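Local coordinates for protein orotidine 5'-phosphate decarboxylase (Sulfolobus solfataricus, PDB 4DBE) that probably catalyses the decarboxylation of orotidine 5'-monophosphate to uridine 5'-monophosphate, the last step of de novo UMP synthesis, at residues Met166-Gly171 / Ile186-Tyr191; Ile56-Lys61 / Leu76-Ser81. All coordinates share one frame; numbering follows the deposited sequence. Where two conformers were deposited one is given.

Contact 1: residues Met166-Gly171 / Ile186-Tyr191. With BMP (6-hydroxyuridine-5'-phosphate), chain C.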
ATOM      1  N   MET A 166     -10.745  -3.712  16.345  0.88 20.81           N
ATOM      2  CA  MET A 166     -11.212  -4.262  17.617  0.88 20.27           C
ATOM      3  C   MET A 166     -10.151  -4.144  18.715  0.88 24.06           C
ATOM      4  O   MET A 166      -8.955  -4.401  18.497  0.88 24.92           O
ATOM      5  CB  MET A 166     -11.654  -5.719  17.464  0.88 21.04           C
ATOM      6  CG  MET A 166     -12.513  -5.996  16.218  0.88 23.38           C
ATOM      7  SD  MET A 166     -13.887  -4.847  15.943  0.88 23.16           S
ATOM      8  CE  MET A 166     -15.093  -5.398  17.159  0.88 22.87           C
ATOM      9  N   GLY A 167     -10.601  -3.746  19.897  1.00 20.13           N
ATOM     10  CA  GLY A 167      -9.708  -3.509  21.012  1.00 22.41           C
ATOM     11  C   GLY A 167      -9.101  -2.130  20.958  1.00 24.27           C
ATOM     12  O   GLY A 167      -9.752  -1.147  21.298  1.00 23.11           O
ATOM     13  N   SER A 168      -7.847  -2.056  20.519  0.54 20.44           N
ATOM     14  CA  SER A 168      -7.110  -0.799  20.490  0.54 19.49           C
ATOM     15  C   SER A 168      -7.893   0.359  19.879  0.54 22.20           C
ATOM     16  O   SER A 168      -7.940   1.455  20.444  0.54 20.94           O
ATOM     17  CB  SER A 168      -5.778  -0.981  19.749  0.54 19.64           C
ATOM     18  OG  SER A 168      -5.014   0.210  19.782  0.54 21.10           O
ATOM     19  N   GLN A 169      -8.516   0.117  18.730  1.00 19.58           N
ATOM     20  CA  GLN A 169      -9.200   1.178  18.009  1.00 21.08           C
ATOM     21  C   GLN A 169     -10.613   1.487  18.505  1.00 23.08           C
ATOM     22  O   GLN A 169     -11.202   2.476  18.077  1.00 22.99           O
ATOM     23  CB  GLN A 169      -9.233   0.889  16.506  1.00 15.95           C
ATOM     24  CG  GLN A 169      -7.848   1.016  15.838  1.00 17.89           C
ATOM     25  CD  GLN A 169      -7.902   0.667  14.358  1.00 21.13           C
ATOM     26  OE1 GLN A 169      -8.487   1.405  13.556  1.00 21.35           O
ATOM     27  NE2 GLN A 169      -7.278  -0.450  13.987  1.00 17.34           N
ATOM     28  N   GLY A 170     -11.162   0.623  19.355  1.00 24.21           N
ATOM     29  CA  GLY A 170     -12.409   0.923  20.045  1.00 23.49           C
ATOM     30  C   GLY A 170     -13.510  -0.102  19.873  1.00 30.34           C
ATOM     31  O   GLY A 170     -14.479  -0.113  20.639  1.00 25.67           O
ATOM     32  N   GLY A 171     -13.384  -0.966  18.868  1.00 21.14           N
ATOM     33  CA  GLY A 171     -14.416  -1.955  18.624  1.00 22.99           C
ATOM     34  C   GLY A 171     -14.454  -2.959  19.762  1.00 26.87           C
ATOM     35  O   GLY A 171     -13.421  -3.419  20.227  1.00 22.11           O
ATOM     36  N   ILE A 186      -7.446  -8.722  14.795  1.00 18.48           N
ATOM     37  CA  ILE A 186      -7.018  -8.125  16.062  1.00 12.85           C
ATOM     38  C   ILE A 186      -5.496  -8.137  16.167  1.00 15.08           C
ATOM     39  O   ILE A 186      -4.862  -9.202  16.036  1.00 16.55           O
ATOM     40  CB  ILE A 186      -7.630  -8.873  17.258  1.00 16.10           C
ATOM     41  CG1 ILE A 186      -9.155  -8.923  17.132  1.00 20.44           C
ATOM     42  CG2 ILE A 186      -7.215  -8.233  18.580  1.00 16.70           C
ATOM     43  CD1 ILE A 186      -9.793  -9.923  18.069  1.00 23.64           C
ATOM     44  N   GLY A 187      -4.915  -6.960  16.401  1.00 17.61           N
ATOM     45  CA  GLY A 187      -3.458  -6.828  16.446  1.00 14.24           C
ATOM     46  C   GLY A 187      -2.937  -6.542  17.849  1.00 15.92           C
ATOM     47  O   GLY A 187      -2.712  -7.454  18.655  1.00 17.69           O
ATOM     48  N   ARG A 188      -2.764  -5.263  18.147  1.00 16.38           N
ATOM     49  CA  ARG A 188      -2.158  -4.834  19.418  1.00 17.57           C
ATOM     50  C   ARG A 188      -2.753  -5.429  20.698  1.00 19.56           C
ATOM     51  O   ARG A 188      -2.025  -5.684  21.654  1.00 22.16           O
ATOM     52  CB  ARG A 188      -2.161  -3.307  19.506  1.00 18.30           C
ATOM     53  CG  ARG A 188      -1.147  -2.645  18.613  1.00 21.58           C
ATOM     54  CD  ARG A 188      -1.454  -1.176  18.448  1.00 22.38           C
ATOM     55  NE  ARG A 188      -2.608  -0.951  17.581  1.00 20.11           N
ATOM     56  CZ  ARG A 188      -3.077   0.256  17.284  1.00 21.02           C
ATOM     57  NH1 ARG A 188      -2.513   1.333  17.812  1.00 22.68           N
ATOM     58  NH2 ARG A 188      -4.119   0.391  16.474  1.00 20.05           N
ATOM     59  N   SER A 189      -4.069  -5.634  20.737  1.00 18.88           N
ATOM     60  CA  SER A 189      -4.699  -6.120  21.962  1.00 24.55           C
ATOM     61  C   SER A 189      -4.239  -7.532  22.278  1.00 27.54           C
ATOM     62  O   SER A 189      -4.362  -7.986  23.408  1.00 23.17           O
ATOM     63  CB  SER A 189      -6.231  -6.084  21.861  1.00 22.48           C
ATOM     64  OG  SER A 189      -6.690  -4.755  21.877  1.00 29.17           O
ATOM     65  N   ILE A 190      -3.723  -8.230  21.269  1.00 21.89           N
ATOM     66  CA  ILE A 190      -3.119  -9.539  21.482  1.00 16.86           C
ATOM     67  C   ILE A 190      -1.601  -9.431  21.601  1.00 20.90           C
ATOM     68  O   ILE A 190      -1.042  -9.788  22.637  1.00 22.48           O
ATOM     69  CB  ILE A 190      -3.503 -10.557  20.377  1.00 20.10           C
ATOM     70  CG1 ILE A 190      -5.008 -10.853  20.443  1.00 19.37           C
ATOM     71  CG2 ILE A 190      -2.684 -11.859  20.522  1.00 18.85           C
ATOM     72  CD1 ILE A 190      -5.573 -11.513  19.172  1.00 20.95           C
ATOM     73  N   TYR A 191      -0.931  -8.916  20.574  1.00 18.07           N
ATOM     74  CA  TYR A 191       0.539  -9.027  20.535  1.00 18.85           C
ATOM     75  C   TYR A 191       1.314  -8.115  21.497  1.00 20.51           C
ATOM     76  O   TYR A 191       2.468  -8.403  21.822  1.00 23.29           O
ATOM     77  CB  TYR A 191       1.092  -8.951  19.100  1.00 20.10           C
ATOM     78  CG  TYR A 191       0.968  -7.620  18.373  1.00 20.07           C
ATOM     79  CD1 TYR A 191       1.624  -6.477  18.832  1.00 15.81           C
ATOM     80  CD2 TYR A 191       0.241  -7.527  17.185  1.00 19.41           C
ATOM     81  CE1 TYR A 191       1.531  -5.268  18.139  1.00 19.63           C
ATOM     82  CE2 TYR A 191       0.142  -6.317  16.486  1.00 18.28           C
ATOM     83  CZ  TYR A 191       0.789  -5.205  16.958  1.00 19.17           C
ATOM     84  OH  TYR A 191       0.696  -4.007  16.266  1.00 19.70           O
TER
HETATM   85  P   BMP C 301      -4.891  -3.265  15.794  1.00 18.37           P
HETATM   86  OP1 BMP C 301      -5.693  -2.035  15.812  1.00 20.31           O
HETATM   87  OP2 BMP C 301      -3.529  -3.311  16.662  1.00 20.37           O
HETATM   88  OP3 BMP C 301      -5.799  -4.439  16.381  1.00 18.71           O
HETATM   89  O5' BMP C 301      -4.564  -3.701  14.290  1.00 19.21           O
HETATM   90  C5' BMP C 301      -5.539  -3.635  13.262  1.00 18.54           C
HETATM   91  C4' BMP C 301      -5.038  -4.312  12.000  1.00 20.56           C
HETATM   92  O4' BMP C 301      -6.047  -4.182  10.965  1.00 20.25           O
HETATM   93  C3' BMP C 301      -3.750  -3.726  11.418  1.00 15.32           C
HETATM   94  O3' BMP C 301      -3.014  -4.745  10.748  1.00 14.28           O
HETATM   95  C2' BMP C 301      -4.284  -2.731  10.391  1.00 20.32           C
HETATM   96  O2' BMP C 301      -3.386  -2.436   9.349  1.00 17.03           O
HETATM   97  C1' BMP C 301      -5.523  -3.464   9.869  1.00 19.72           C
HETATM   98  N1  BMP C 301      -6.580  -2.574   9.357  1.00 18.70           N
HETATM   99  C2  BMP C 301      -7.102  -1.580  10.109  1.00 18.67           C
HETATM  100  O2  BMP C 301      -6.697  -1.371  11.235  1.00 18.02           O
HETATM  101  N3  BMP C 301      -8.069  -0.778   9.619  1.00 18.81           N
HETATM  102  C4  BMP C 301      -8.567  -0.959   8.373  1.00 23.86           C
HETATM  103  O4  BMP C 301      -9.454  -0.225   7.949  1.00 20.75           O
HETATM  104  C5  BMP C 301      -8.057  -2.002   7.575  1.00 19.37           C
HETATM  105  C6  BMP C 301      -7.069  -2.801   8.096  1.00 21.20           C
HETATM  106  O1  BMP C 301      -6.567  -3.811   7.376  1.00 19.77           O
HETATM  107  O   HOH W   1      -6.040  -4.552  18.973  1.00 19.50           O
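In the phosphate-binding site of this TIM barrel, S168 and Q169, from the loop after strand 160-163, meet R188 at the start of helix 188-191, with the phosphate of BMP gripped between the two segments. In one of its two conformers, S168 OG lies over the centre of one guanidinium face, 3.2 Å from R188 CZ, at angles too poor for a hydrogen bond to its nitrogens. R188 bends at its third torsion (chi3 -73°), which curls the guanidinium back beside the phosphate: NE gives a nearly straight bond to OP2 (2.7 Å), and NH2 reaches OP1 at 3.0 Å. Y67 of the second subunit adds a cation-pi contact to R188. The amide of Q169 crosses the arginine with its plane turned 48° from the guanidinium. Its NE2 bridges the ligand, donating to OP1 at 2.9 Å and to the pyrimidine O2 at 3.0 Å, while OE1 is held by S115. A methionine in place of R188 has neither NE nor NH2 to donate, and would probably leave OP1 and OP2 each short of a bond and the phosphate without this positive partner. Main-chain donors complete the grip, with R188 N to OP2 (2.6 Å) and G187 N, at the N-cap, to OP3 (2.7 Å). A water takes a bond from S189 N and gives one each to OP3 and to M166 O, so that a single water joins the loop to the first turn of the helix and to the phosphate. Neighbouring G167 lies close to S189 OG, where a CB would clash with that hydroxyl. Each terminal phosphate oxygen thus accepts two bonds from protein or water, and the guanidinium together with the N-terminal end of the helix is likely to stabilise the anion.

Contact 2: residues Ile56-Lys61 / Leu76-Ser81. With BMP (6-hydroxyuridine-5'-phosphate), chain C.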
ATOM      1  N   ILE A  56      -3.619 -17.995   5.827  1.00 23.16           N
ATOM      2  CA  ILE A  56      -2.561 -17.001   5.930  1.00 21.17           C
ATOM      3  C   ILE A  56      -2.831 -15.884   4.921  1.00 22.15           C
ATOM      4  O   ILE A  56      -2.870 -16.122   3.708  1.00 22.69           O
ATOM      5  CB  ILE A  56      -1.196 -17.610   5.627  1.00 23.07           C
ATOM      6  CG1 ILE A  56      -0.842 -18.676   6.680  1.00 21.52           C
ATOM      7  CG2 ILE A  56      -0.155 -16.497   5.536  1.00 21.41           C
ATOM      8  CD1 ILE A  56       0.312 -19.569   6.299  1.00 28.45           C
ATOM      9  N   ILE A  57      -3.014 -14.670   5.425  1.00 19.93           N
ATOM     10  CA  ILE A  57      -3.345 -13.528   4.590  1.00 21.10           C
ATOM     11  C   ILE A  57      -2.214 -12.534   4.628  1.00 20.23           C
ATOM     12  O   ILE A  57      -1.863 -12.026   5.698  1.00 22.19           O
ATOM     13  CB  ILE A  57      -4.621 -12.812   5.099  1.00 21.19           C
ATOM     14  CG1 ILE A  57      -5.780 -13.802   5.195  1.00 23.31           C
ATOM     15  CG2 ILE A  57      -4.976 -11.619   4.202  1.00 20.25           C
ATOM     16  CD1 ILE A  57      -7.076 -13.172   5.745  1.00 22.61           C
ATOM     17  N   VAL A  58      -1.626 -12.251   3.474  1.00 17.21           N
ATOM     18  CA  VAL A  58      -0.597 -11.230   3.435  1.00 20.15           C
ATOM     19  C   VAL A  58      -1.223  -9.880   3.112  1.00 23.64           C
ATOM     20  O   VAL A  58      -1.911  -9.727   2.105  1.00 19.55           O
ATOM     21  CB  VAL A  58       0.537 -11.574   2.457  1.00 21.58           C
ATOM     22  CG1 VAL A  58       1.363 -10.335   2.166  1.00 20.80           C
ATOM     23  CG2 VAL A  58       1.386 -12.693   3.042  1.00 17.90           C
ATOM     24  N   ASP A  59      -0.991  -8.909   3.993  1.00 19.49           N
ATOM     25  CA  ASP A  59      -1.636  -7.610   3.875  1.00 17.88           C
ATOM     26  C   ASP A  59      -0.625  -6.490   3.720  1.00 20.70           C
ATOM     27  O   ASP A  59      -0.133  -5.935   4.720  1.00 18.96           O
ATOM     28  CB  ASP A  59      -2.566  -7.329   5.074  1.00 16.18           C
ATOM     29  CG  ASP A  59      -3.218  -5.949   4.999  1.00 17.51           C
ATOM     30  OD1 ASP A  59      -3.144  -5.314   3.928  1.00 16.96           O
ATOM     31  OD2 ASP A  59      -3.814  -5.494   5.998  1.00 17.52           O
ATOM     32  N   PHE A  60      -0.307  -6.176   2.467  1.00 16.00           N
ATOM     33  CA  PHE A  60       0.488  -4.991   2.149  1.00 16.68           C
ATOM     34  C   PHE A  60      -0.398  -3.864   1.583  1.00 20.11           C
ATOM     35  O   PHE A  60       0.104  -2.896   1.008  1.00 17.89           O
ATOM     36  CB  PHE A  60       1.632  -5.322   1.181  1.00 18.82           C
ATOM     37  CG  PHE A  60       2.677  -6.277   1.748  1.00 17.34           C
ATOM     38  CD1 PHE A  60       2.628  -6.701   3.066  1.00 21.09           C
ATOM     39  CD2 PHE A  60       3.706  -6.738   0.945  1.00 20.59           C
ATOM     40  CE1 PHE A  60       3.587  -7.582   3.573  1.00 18.94           C
ATOM     41  CE2 PHE A  60       4.677  -7.619   1.445  1.00 22.73           C
ATOM     42  CZ  PHE A  60       4.617  -8.036   2.756  1.00 20.48           C
ATOM     43  N   LYS A  61      -1.715  -3.983   1.764  1.00 17.73           N
ATOM     44  CA  LYS A  61      -2.629  -2.917   1.330  1.00 19.20           C
ATOM     45  C   LYS A  61      -2.354  -2.528  -0.125  1.00 15.40           C
ATOM     46  O   LYS A  61      -2.252  -1.338  -0.470  1.00 16.32           O
ATOM     47  CB  LYS A  61      -2.500  -1.687   2.243  1.00 20.95           C
ATOM     48  CG  LYS A  61      -3.017  -1.853   3.674  1.00 16.09           C
ATOM     49  CD  LYS A  61      -4.511  -2.243   3.700  1.00 15.48           C
ATOM     50  CE  LYS A  61      -5.081  -2.118   5.115  1.00 18.98           C
ATOM     51  NZ  LYS A  61      -4.390  -2.979   6.128  1.00 17.42           N
ATOM     52  N   LEU A  76       5.581 -13.621  -2.603  1.00 22.38           N
ATOM     53  CA  LEU A  76       4.975 -13.999  -1.329  1.00 22.59           C
ATOM     54  C   LEU A  76       4.094 -15.244  -1.449  1.00 25.50           C
ATOM     55  O   LEU A  76       2.992 -15.285  -0.893  1.00 22.09           O
ATOM     56  CB  LEU A  76       4.134 -12.823  -0.791  1.00 22.83           C
ATOM     57  CG  LEU A  76       4.877 -11.484  -0.824  1.00 27.88           C
ATOM     58  CD1 LEU A  76       3.928 -10.295  -0.708  1.00 24.08           C
ATOM     59  CD2 LEU A  76       5.966 -11.444   0.254  1.00 24.25           C
ATOM     60  N   SER A  77       4.576 -16.255  -2.171  1.00 21.82           N
ATOM     61  CA  SER A  77       3.770 -17.440  -2.468  1.00 23.47           C
ATOM     62  C   SER A  77       3.311 -18.229  -1.248  1.00 25.00           C
ATOM     63  O   SER A  77       2.436 -19.087  -1.367  1.00 28.04           O
ATOM     64  CB  SER A  77       4.504 -18.381  -3.438  1.00 29.63           C
ATOM     65  OG  SER A  77       5.537 -19.094  -2.776  1.00 31.55           O
ATOM     66  N   PHE A  78       3.886 -17.957  -0.084  1.00 23.31           N
ATOM     67  CA  PHE A  78       3.498 -18.683   1.124  1.00 25.67           C
ATOM     68  C   PHE A  78       2.094 -18.317   1.622  1.00 26.08           C
ATOM     69  O   PHE A  78       1.514 -19.029   2.448  1.00 25.47           O
ATOM     70  CB  PHE A  78       4.512 -18.453   2.241  1.00 24.45           C
ATOM     71  CG  PHE A  78       4.722 -17.014   2.575  1.00 24.26           C
ATOM     72  CD1 PHE A  78       3.897 -16.370   3.486  1.00 23.61           C
ATOM     73  CD2 PHE A  78       5.754 -16.303   1.988  1.00 29.41           C
ATOM     74  CE1 PHE A  78       4.102 -15.039   3.799  1.00 29.39           C
ATOM     75  CE2 PHE A  78       5.963 -14.969   2.295  1.00 28.05           C
ATOM     76  CZ  PHE A  78       5.139 -14.337   3.197  1.00 24.81           C
ATOM     77  N   ALA A  79       1.555 -17.204   1.135  1.00 22.48           N
ATOM     78  CA  ALA A  79       0.227 -16.761   1.558  1.00 24.99           C
ATOM     79  C   ALA A  79      -0.866 -17.531   0.846  1.00 20.73           C
ATOM     80  O   ALA A  79      -0.692 -17.947  -0.291  1.00 22.08           O
ATOM     81  CB  ALA A  79       0.055 -15.273   1.292  1.00 26.18           C
ATOM     82  N   ASN A  80      -2.006 -17.699   1.515  1.00 19.50           N
ATOM     83  CA  ASN A  80      -3.195 -18.216   0.849  1.00 25.32           C
ATOM     84  C   ASN A  80      -3.940 -17.089   0.147  1.00 21.04           C
ATOM     85  O   ASN A  80      -4.586 -17.294  -0.882  1.00 25.44           O
ATOM     86  CB  ASN A  80      -4.126 -18.892   1.855  1.00 24.69           C
ATOM     87  CG  ASN A  80      -3.442 -20.019   2.620  1.00 24.76           C
ATOM     88  OD1 ASN A  80      -3.368 -19.997   3.847  1.00 25.36           O
ATOM     89  ND2 ASN A  80      -2.934 -21.010   1.891  1.00 28.56           N
ATOM     90  N   SER A  81      -3.834 -15.890   0.703  1.00 19.13           N
ATOM     91  CA  SER A  81      -4.671 -14.777   0.288  1.00 20.55           C
ATOM     92  C   SER A  81      -3.939 -13.452   0.426  1.00 23.45           C
ATOM     93  O   SER A  81      -2.986 -13.341   1.205  1.00 20.24           O
ATOM     94  CB  SER A  81      -5.921 -14.733   1.172  1.00 22.72           C
ATOM     95  OG  SER A  81      -6.403 -16.045   1.406  1.00 28.56           O
TER
HETATM   96  P   BMP C 301      -4.891  -3.265  15.794  1.00 18.37           P
HETATM   97  OP1 BMP C 301      -5.693  -2.035  15.812  1.00 20.31           O
HETATM   98  OP2 BMP C 301      -3.529  -3.311  16.662  1.00 20.37           O
HETATM   99  OP3 BMP C 301      -5.799  -4.439  16.381  1.00 18.71           O
HETATM  100  O5' BMP C 301      -4.564  -3.701  14.290  1.00 19.21           O
HETATM  101  C5' BMP C 301      -5.539  -3.635  13.262  1.00 18.54           C
HETATM  102  C4' BMP C 301      -5.038  -4.312  12.000  1.00 20.56           C
HETATM  103  O4' BMP C 301      -6.047  -4.182  10.965  1.00 20.25           O
HETATM  104  C3' BMP C 301      -3.750  -3.726  11.418  1.00 15.32           C
HETATM  105  O3' BMP C 301      -3.014  -4.745  10.748  1.00 14.28           O
HETATM  106  C2' BMP C 301      -4.284  -2.731  10.391  1.00 20.32           C
HETATM  107  O2' BMP C 301      -3.386  -2.436   9.349  1.00 17.03           O
HETATM  108  C1' BMP C 301      -5.523  -3.464   9.869  1.00 19.72           C
HETATM  109  N1  BMP C 301      -6.580  -2.574   9.357  1.00 18.70           N
HETATM  110  C2  BMP C 301      -7.102  -1.580  10.109  1.00 18.67           C
HETATM  111  O2  BMP C 301      -6.697  -1.371  11.235  1.00 18.02           O
HETATM  112  N3  BMP C 301      -8.069  -0.778   9.619  1.00 18.81           N
HETATM  113  C4  BMP C 301      -8.567  -0.959   8.373  1.00 23.86           C
HETATM  114  O4  BMP C 301      -9.454  -0.225   7.949  1.00 20.75           O
HETATM  115  C5  BMP C 301      -8.057  -2.002   7.575  1.00 19.37           C
HETATM  116  C6  BMP C 301      -7.069  -2.801   8.096  1.00 21.20           C
HETATM  117  O1  BMP C 301      -6.567  -3.811   7.376  1.00 19.77           O
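V58 reaches from strand 55-62 into the turn L76-A79, and its branches divide the work. Its CB lies 3.9 Å from A79 CB. CG1, anti to the backbone N (chi1 164°), heads for L76 CD1 at 3.9 Å and also covers one face of the F60 ring, offset toward the rim. CG2 is pressed against A79 CB at 3.4 Å, closer than usual for two carbons, and meets F78 CE1 at 3.7 Å. The same L76 CD1 touches F60 CE2 at 3.5 Å, the leucine and the phenylalanine coming from opposite directions. L33 and V36 of helix 33-39 pack against F60 as well, and F82 lies against both V58 and L76. The two segments are the ends of a beta-alpha-beta crossover of the TIM barrel: strand 55-62 leads through helix 66-73 to the parallel neighbour 81-85. At the start of that pairing I57 and S81 form a parallel bridge, V58 N donating to S81 O (2.9 Å) and S81 N to I56 O. N80 N donates to I56 O too, and both donors lie in its carbonyl plane. The N80 side chain then turns back to the strand, where a lone pair of OD1 in the amide plane receives I56 N at 2.8 Å in an almost linear bond (171°). From the other side of the strand D59 points away from the turn. Its OD1 accepts K61 N in an Asx turn, and its OD2 makes salt bridges with both K61 and K30. K61 NZ, predicted as the proton donor, binds the pyrimidine hydroxyl O1 of BMP at 2.6 Å and is also salt-bridged to D64 of the second subunit.

From the N terminus, the chain first reaches contact 2. It closes the crossover from strand 55-62 through helix 66-73, bringing residues 76-81 back beside the strand they left and leading into strand 81-85. Later, contact 1 closes a second loop: the segment following strand 160-163 is met again after helix 175-179 and strand 183-186, at the start of helix 188-191. The loops lie in series, neither nested nor crossing, and the contacts sit on opposite sides of the chain's centre, their own centres about 21 Å apart. One BMP spans the gap between them, its phosphate held at 166-171/186-191 and its pyrimidine hydroxyl reached from 56-61. The second subunit touches both.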